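Local structure of proteasome assembly chaperone family protein (Pyrococcus furiosus DSM 3638, 3WZ2) at residues L163-E166 against A167-G171; V197-M201 against L202-V206. The protein is an archaeal homolog of the proteasome-assembly chaperones, named PbaA, and probably acts as a proteasome-interacting chaperone or activator. All coordinates share one frame; numbering follows the deposited sequence.

Interaction 1 of 2, residues L163-E166 against A167-G171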
ATOM      1  N   LEU B 163      17.512   1.947  19.224  1.00 20.42           N
ATOM      2  CA  LEU B 163      18.435   1.033  19.890  1.00 22.45           C
ATOM      3  C   LEU B 163      18.679   1.419  21.314  1.00 20.03           C
ATOM      4  O   LEU B 163      18.711   0.578  22.201  1.00 20.44           O
ATOM      5  CB  LEU B 163      19.787   1.038  19.204  1.00 24.64           C
ATOM      6  CG  LEU B 163      20.528  -0.179  18.764  1.00 29.77           C
ATOM      7  CD1 LEU B 163      19.556  -1.291  18.507  1.00 30.69           C
ATOM      8  CD2 LEU B 163      21.480   0.111  17.600  1.00 32.09           C
ATOM      9  N   LEU B 164      18.906   2.699  21.546  1.00 18.27           N
ATOM     10  CA  LEU B 164      19.095   3.164  22.920  1.00 18.11           C
ATOM     11  C   LEU B 164      17.990   2.581  23.803  1.00 18.45           C
ATOM     12  O   LEU B 164      18.259   1.984  24.844  1.00 17.42           O
ATOM     13  CB  LEU B 164      19.058   4.685  22.969  1.00 18.16           C
ATOM     14  CG  LEU B 164      19.075   5.361  24.328  1.00 18.00           C
ATOM     15  CD1 LEU B 164      20.364   5.032  25.046  1.00 17.93           C
ATOM     16  CD2 LEU B 164      18.891   6.856  24.172  1.00 17.62           C
ATOM     17  N   TRP B 165      16.746   2.744  23.362  1.00 19.04           N
ATOM     18  CA  TRP B 165      15.580   2.376  24.169  1.00 19.15           C
ATOM     19  C   TRP B 165      15.476   0.830  24.224  1.00 18.28           C
ATOM     20  O   TRP B 165      15.382   0.249  25.317  1.00 14.83           O
ATOM     21  CB  TRP B 165      14.301   3.016  23.615  1.00 18.88           C
ATOM     22  CG  TRP B 165      13.018   2.485  24.291  1.00 19.50           C
ATOM     23  CD1 TRP B 165      12.106   1.628  23.756  1.00 19.35           C
ATOM     24  CD2 TRP B 165      12.569   2.780  25.602  1.00 19.88           C
ATOM     25  NE1 TRP B 165      11.120   1.369  24.656  1.00 20.78           N
ATOM     26  CE2 TRP B 165      11.383   2.054  25.811  1.00 20.94           C
ATOM     27  CE3 TRP B 165      13.048   3.586  26.619  1.00 21.35           C
ATOM     28  CZ2 TRP B 165      10.653   2.134  26.997  1.00 22.73           C
ATOM     29  CZ3 TRP B 165      12.327   3.670  27.817  1.00 23.23           C
ATOM     30  CH2 TRP B 165      11.152   2.932  28.005  1.00 22.37           C
ATOM     31  N   GLU B 166      15.503   0.182  23.061  1.00 18.19           N
ATOM     32  CA  GLU B 166      15.220  -1.257  23.012  1.00 21.66           C
ATOM     33  C   GLU B 166      16.305  -2.092  23.657  1.00 18.83           C
ATOM     34  O   GLU B 166      16.010  -3.038  24.399  1.00 18.02           O
ATOM     35  CB  GLU B 166      14.969  -1.741  21.599  1.00 27.00           C
ATOM     36  CG  GLU B 166      13.629  -1.263  21.010  1.00 35.28           C
ATOM     37  CD  GLU B 166      12.395  -1.799  21.751  1.00 41.58           C
ATOM     38  OE1 GLU B 166      12.456  -2.966  22.197  1.00 45.08           O
ATOM     39  OE2 GLU B 166      11.378  -1.035  21.942  1.00 51.38           O
ATOM     40  N   ALA B 167      17.547  -1.688  23.462  1.00 16.39           N
ATOM     41  CA  ALA B 167      18.640  -2.353  24.133  1.00 18.09           C
ATOM     42  C   ALA B 167      18.563  -2.229  25.649  1.00 17.93           C
ATOM     43  O   ALA B 167      18.770  -3.196  26.386  1.00 19.11           O
ATOM     44  CB  ALA B 167      19.960  -1.845  23.609  1.00 17.75           C
ATOM     45  N   SER B 168      18.241  -1.046  26.122  1.00 18.35           N
ATOM     46  CA  SER B 168      18.086  -0.850  27.541  1.00 21.71           C
ATOM     47  C   SER B 168      16.943  -1.691  28.116  1.00 22.24           C
ATOM     48  O   SER B 168      17.087  -2.307  29.155  1.00 22.87           O
ATOM     49  CB  SER B 168      17.811   0.595  27.818  1.00 24.81           C
ATOM     50  OG  SER B 168      18.053   0.821  29.196  1.00 31.24           O
ATOM     51  N   ARG B 169      15.816  -1.722  27.409  1.00 21.03           N
ATOM     52  CA  ARG B 169      14.672  -2.559  27.769  1.00 22.11           C
ATOM     53  C   ARG B 169      14.978  -4.060  27.796  1.00 21.35           C
ATOM     54  O   ARG B 169      14.357  -4.775  28.537  1.00 21.20           O
ATOM     55  CB  ARG B 169      13.484  -2.272  26.826  1.00 24.63           C
ATOM     56  CG  ARG B 169      12.623  -1.095  27.280  1.00 27.52           C
ATOM     57  CD  ARG B 169      12.303  -1.070  28.748  1.00 29.25           C
ATOM     58  NE  ARG B 169      13.430  -0.389  29.368  1.00 38.91           N
ATOM     59  CZ  ARG B 169      13.794  -0.407  30.650  1.00 47.72           C
ATOM     60  NH1 ARG B 169      13.078  -1.039  31.584  1.00 57.98           N
ATOM     61  NH2 ARG B 169      14.903   0.241  31.003  1.00 44.92           N
ATOM     62  N   ALA B 170      15.977  -4.502  27.047  1.00 20.34           N
ATOM     63  CA  ALA B 170      16.477  -5.840  27.164  1.00 21.09           C
ATOM     64  C   ALA B 170      17.555  -6.034  28.249  1.00 21.09           C
ATOM     65  O   ALA B 170      18.047  -7.146  28.409  1.00 21.69           O
ATOM     66  CB  ALA B 170      17.016  -6.296  25.841  1.00 21.86           C
ATOM     67  N   GLY B 171      17.840  -5.015  29.047  1.00 19.97           N
ATOM     68  CA  GLY B 171      18.757  -5.151  30.174  1.00 18.47           C
ATOM     69  C   GLY B 171      20.201  -4.985  29.747  1.00 20.19           C
ATOM     70  O   GLY B 171      21.095  -5.315  30.498  1.00 20.51           O
TER

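Interaction 2 of 2, residues V197-M201 against L202-V206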
ATOM      1  N   VAL B 197      35.889  10.698  21.560  1.00 22.26           N
ATOM      2  CA  VAL B 197      35.224  10.237  22.792  1.00 21.25           C
ATOM      3  C   VAL B 197      35.120   8.730  22.846  1.00 21.99           C
ATOM      4  O   VAL B 197      35.373   8.123  23.888  1.00 22.29           O
ATOM      5  CB  VAL B 197      33.850  10.857  22.967  1.00 21.89           C
ATOM      6  CG1 VAL B 197      33.157  10.257  24.178  1.00 21.89           C
ATOM      7  CG2 VAL B 197      33.966  12.376  23.118  1.00 23.36           C
ATOM      8  N   LEU B 198      34.758   8.110  21.727  1.00 21.63           N
ATOM      9  CA  LEU B 198      34.676   6.660  21.683  1.00 22.26           C
ATOM     10  C   LEU B 198      35.998   5.960  21.972  1.00 22.19           C
ATOM     11  O   LEU B 198      36.059   4.930  22.651  1.00 20.96           O
ATOM     12  CB  LEU B 198      34.141   6.197  20.329  1.00 22.89           C
ATOM     13  CG  LEU B 198      33.796   4.695  20.292  1.00 23.02           C
ATOM     14  CD1 LEU B 198      32.561   4.412  21.104  1.00 22.90           C
ATOM     15  CD2 LEU B 198      33.580   4.285  18.859  1.00 25.48           C
ATOM     16  N   ASN B 199      37.055   6.482  21.405  1.00 24.65           N
ATOM     17  CA  ASN B 199      38.397   6.054  21.732  1.00 26.62           C
ATOM     18  C   ASN B 199      38.706   6.035  23.208  1.00 25.89           C
ATOM     19  O   ASN B 199      39.270   5.086  23.735  1.00 28.77           O
ATOM     20  CB  ASN B 199      39.375   7.014  21.093  1.00 31.37           C
ATOM     21  CG  ASN B 199      40.657   6.337  20.769  1.00 34.14           C
ATOM     22  OD1 ASN B 199      40.615   5.365  20.047  1.00 37.75           O
ATOM     23  ND2 ASN B 199      41.780   6.798  21.292  1.00 34.77           N
ATOM     24  N   LYS B 200      38.332   7.091  23.890  1.00 25.54           N
ATOM     25  CA  LYS B 200      38.513   7.151  25.339  1.00 27.41           C
ATOM     26  C   LYS B 200      37.673   6.153  26.075  1.00 27.45           C
ATOM     27  O   LYS B 200      38.114   5.552  27.027  1.00 30.88           O
ATOM     28  CB  LYS B 200      38.139   8.542  25.824  1.00 28.59           C
ATOM     29  CG  LYS B 200      39.328   9.419  25.496  1.00 30.08           C
ATOM     30  CD  LYS B 200      39.012  10.853  25.341  1.00 32.42           C
ATOM     31  CE  LYS B 200      40.281  11.655  25.011  1.00 34.83           C
ATOM     32  NZ  LYS B 200      40.053  13.101  25.132  1.00 38.83           N
ATOM     33  N   MET B 201      36.433   6.039  25.657  1.00 27.11           N
ATOM     34  CA  MET B 201      35.479   5.142  26.299  1.00 26.58           C
ATOM     35  C   MET B 201      35.948   3.691  26.166  1.00 23.99           C
ATOM     36  O   MET B 201      35.750   2.912  27.061  1.00 23.88           O
ATOM     37  CB  MET B 201      34.099   5.361  25.660  1.00 25.74           C
ATOM     38  CG  MET B 201      32.979   4.426  26.045  1.00 28.13           C
ATOM     39  SD  MET B 201      31.373   5.085  25.460  1.00 34.31           S
ATOM     40  CE  MET B 201      30.306   3.978  26.377  1.00 35.51           C
ATOM     41  N   LEU B 202      36.485   3.302  25.016  1.00 21.93           N
ATOM     42  CA  LEU B 202      36.776   1.906  24.792  1.00 26.15           C
ATOM     43  C   LEU B 202      38.269   1.591  24.904  1.00 29.86           C
ATOM     44  O   LEU B 202      38.665   0.453  24.733  1.00 27.84           O
ATOM     45  CB  LEU B 202      36.289   1.492  23.405  1.00 25.72           C
ATOM     46  CG  LEU B 202      34.797   1.615  23.232  1.00 27.39           C
ATOM     47  CD1 LEU B 202      34.418   1.080  21.868  1.00 29.79           C
ATOM     48  CD2 LEU B 202      34.061   0.858  24.324  1.00 28.10           C
ATOM     49  N   GLY B 203      39.088   2.607  25.173  1.00 35.16           N
ATOM     50  CA  GLY B 203      40.537   2.419  25.320  1.00 38.06           C
ATOM     51  C   GLY B 203      41.148   1.977  24.025  1.00 40.75           C
ATOM     52  O   GLY B 203      41.920   1.028  23.981  1.00 45.18           O
ATOM     53  N   LEU B 204      40.767   2.639  22.951  1.00 43.26           N
ATOM     54  CA  LEU B 204      41.374   2.350  21.675  1.00 46.84           C
ATOM     55  C   LEU B 204      42.506   3.308  21.374  1.00 51.96           C
ATOM     56  O   LEU B 204      42.773   4.256  22.142  1.00 56.69           O
ATOM     57  CB  LEU B 204      40.314   2.347  20.590  1.00 50.46           C
ATOM     58  CG  LEU B 204      39.186   1.360  20.839  1.00 51.46           C
ATOM     59  CD1 LEU B 204      38.119   1.505  19.767  1.00 49.50           C
ATOM     60  CD2 LEU B 204      39.758  -0.051  20.912  1.00 56.64           C
ATOM     61  N   ASN B 205      43.229   3.015  20.304  1.00 45.96           N
ATOM     62  CA  ASN B 205      44.337   3.866  19.913  1.00 51.18           C
ATOM     63  C   ASN B 205      44.127   4.389  18.511  1.00 48.91           C
ATOM     64  O   ASN B 205      45.031   4.280  17.691  1.00 53.24           O
ATOM     65  CB  ASN B 205      45.672   3.104  20.038  1.00 55.98           C
ATOM     66  CG  ASN B 205      45.978   2.718  21.477  1.00 57.59           C
ATOM     67  OD1 ASN B 205      45.715   1.593  21.895  1.00 54.53           O
ATOM     68  ND2 ASN B 205      46.529   3.658  22.241  1.00 61.56           N
ATOM     69  N   VAL B 206      42.951   4.964  18.241  1.00 42.68           N
ATOM     70  CA  VAL B 206      42.684   5.588  16.954  1.00 43.84           C
ATOM     71  C   VAL B 206      42.875   7.097  16.908  1.00 41.99           C
ATOM     72  O   VAL B 206      42.178   7.865  17.558  1.00 44.81           O
ATOM     73  CB  VAL B 206      41.270   5.234  16.427  1.00 44.53           C
ATOM     74  CG1 VAL B 206      41.069   5.724  14.991  1.00 45.78           C
ATOM     75  CG2 VAL B 206      41.116   3.734  16.457  1.00 46.35           C
TER

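Interaction 1 of 2, residues L163-E166 against A167-G171
R169 lays its aliphatic stem over one face of the W165 indole, one turn further along the helix. The closest approach is R169 CG to W165 CE2, 3.7 Å, and CG sits 4.0 Å from the centroid of the five-membered ring: a CH-pi contact over the face, offset toward the rim. W165 holds CG anti to its backbone N (chi1 171°), which swings the indole along the helix flank to meet the arginine. Bends at chi2 and chi3 turn the R169 guanidinium to within 30° of the indole plane, yet CZ lies 5.4 Å from the centroid of the six-membered ring, at most a weak cation-pi attraction.

R169 lies on the solvent-exposed side; the tightly packed side is apolar. There L163, L164 and A167 are buried on strands 112-120 and 174-181 and helix 91-107, while the backbone runs on in i to i+4 bonds, from A167 N to L163 O (2.8 Å) through R169 N to W165 O (2.9 Å, N-H...O 166°). At the exposed end the helix closes in a Schellman motif: G171, with positive phi, is the C-prime residue, and G171 N reaches S168 O at 2.8 Å.

E166 OE1 makes a salt bridge to K99, and the W165 ring meets Y51 of the second subunit edge-to-face. The chemistry thus implies a helix whose inner face is held by apolar packing and backbone bonds, and whose aromatic and cationic flank is turned to the subunit interface, the buried carboxylate of E166 probably kept charged by its lysine.

Interaction 2 of 2, residues V197-M201 against L202-V206
N199 grips the chain beyond the helix with both its main-chain and its side-chain oxygen. Its OD1 accepts V206 N at 3.0 Å in a nearly straight bond (N-H...O 165°), the donor tilted from the plane of the amide. N199 O takes L204 N at 3.0 Å, in the carbonyl plane and on a lone pair, and a weak bond from G203 N besides. With chi1 at -151°, roughly anti to N, N199 sends its amide past the last turn, where ND2 lies 2.9 Å from L204 O and OD1 also meets L204 CB, at 3.1 Å. The last regular helical bond runs from L202 N to L198 O, 2.9 Å; G203 then adopts positive phi and the chain turns back beside the helix: a glycine-ended helix C-terminus, its loop held by the asparagine.

Outward from these bonds the contact is apolar. L198 CD1 and L202 CD1 touch at 3.9 Å, their side chains crossing at a slant, while the M201 and L202 side chains lie side by side, M201 CG 4.1 Å from L202 CD2. L198, M201 and L202 all rest on I114 of strand 112-120. L198 and M201 also reach strand 174-181, at L177 and Y175, and V206 packs on F39 and E43 of helix 32-43.

How the interactions relate
Both contacts are C-terminal helix ends, in series along the chain and inside the one PAC2 region, yet they touch nowhere: their centres lie 23 Å apart and their nearest atoms about 10 Å. Interaction 1 is a mostly buried end of helix 158-169, and interaction 2 a surface end of helix 188-202; both helices pack on strands 112-120 and 174-181. A glycine of positive phi serves each exit. The chemistry then parts: 163-171 adds a CH-pi contact between R169 and the W165 indole and borders the second subunit, whereas 197-206 relies on an asparagine amide holding the following loop, with no other chain of the assembly in contact.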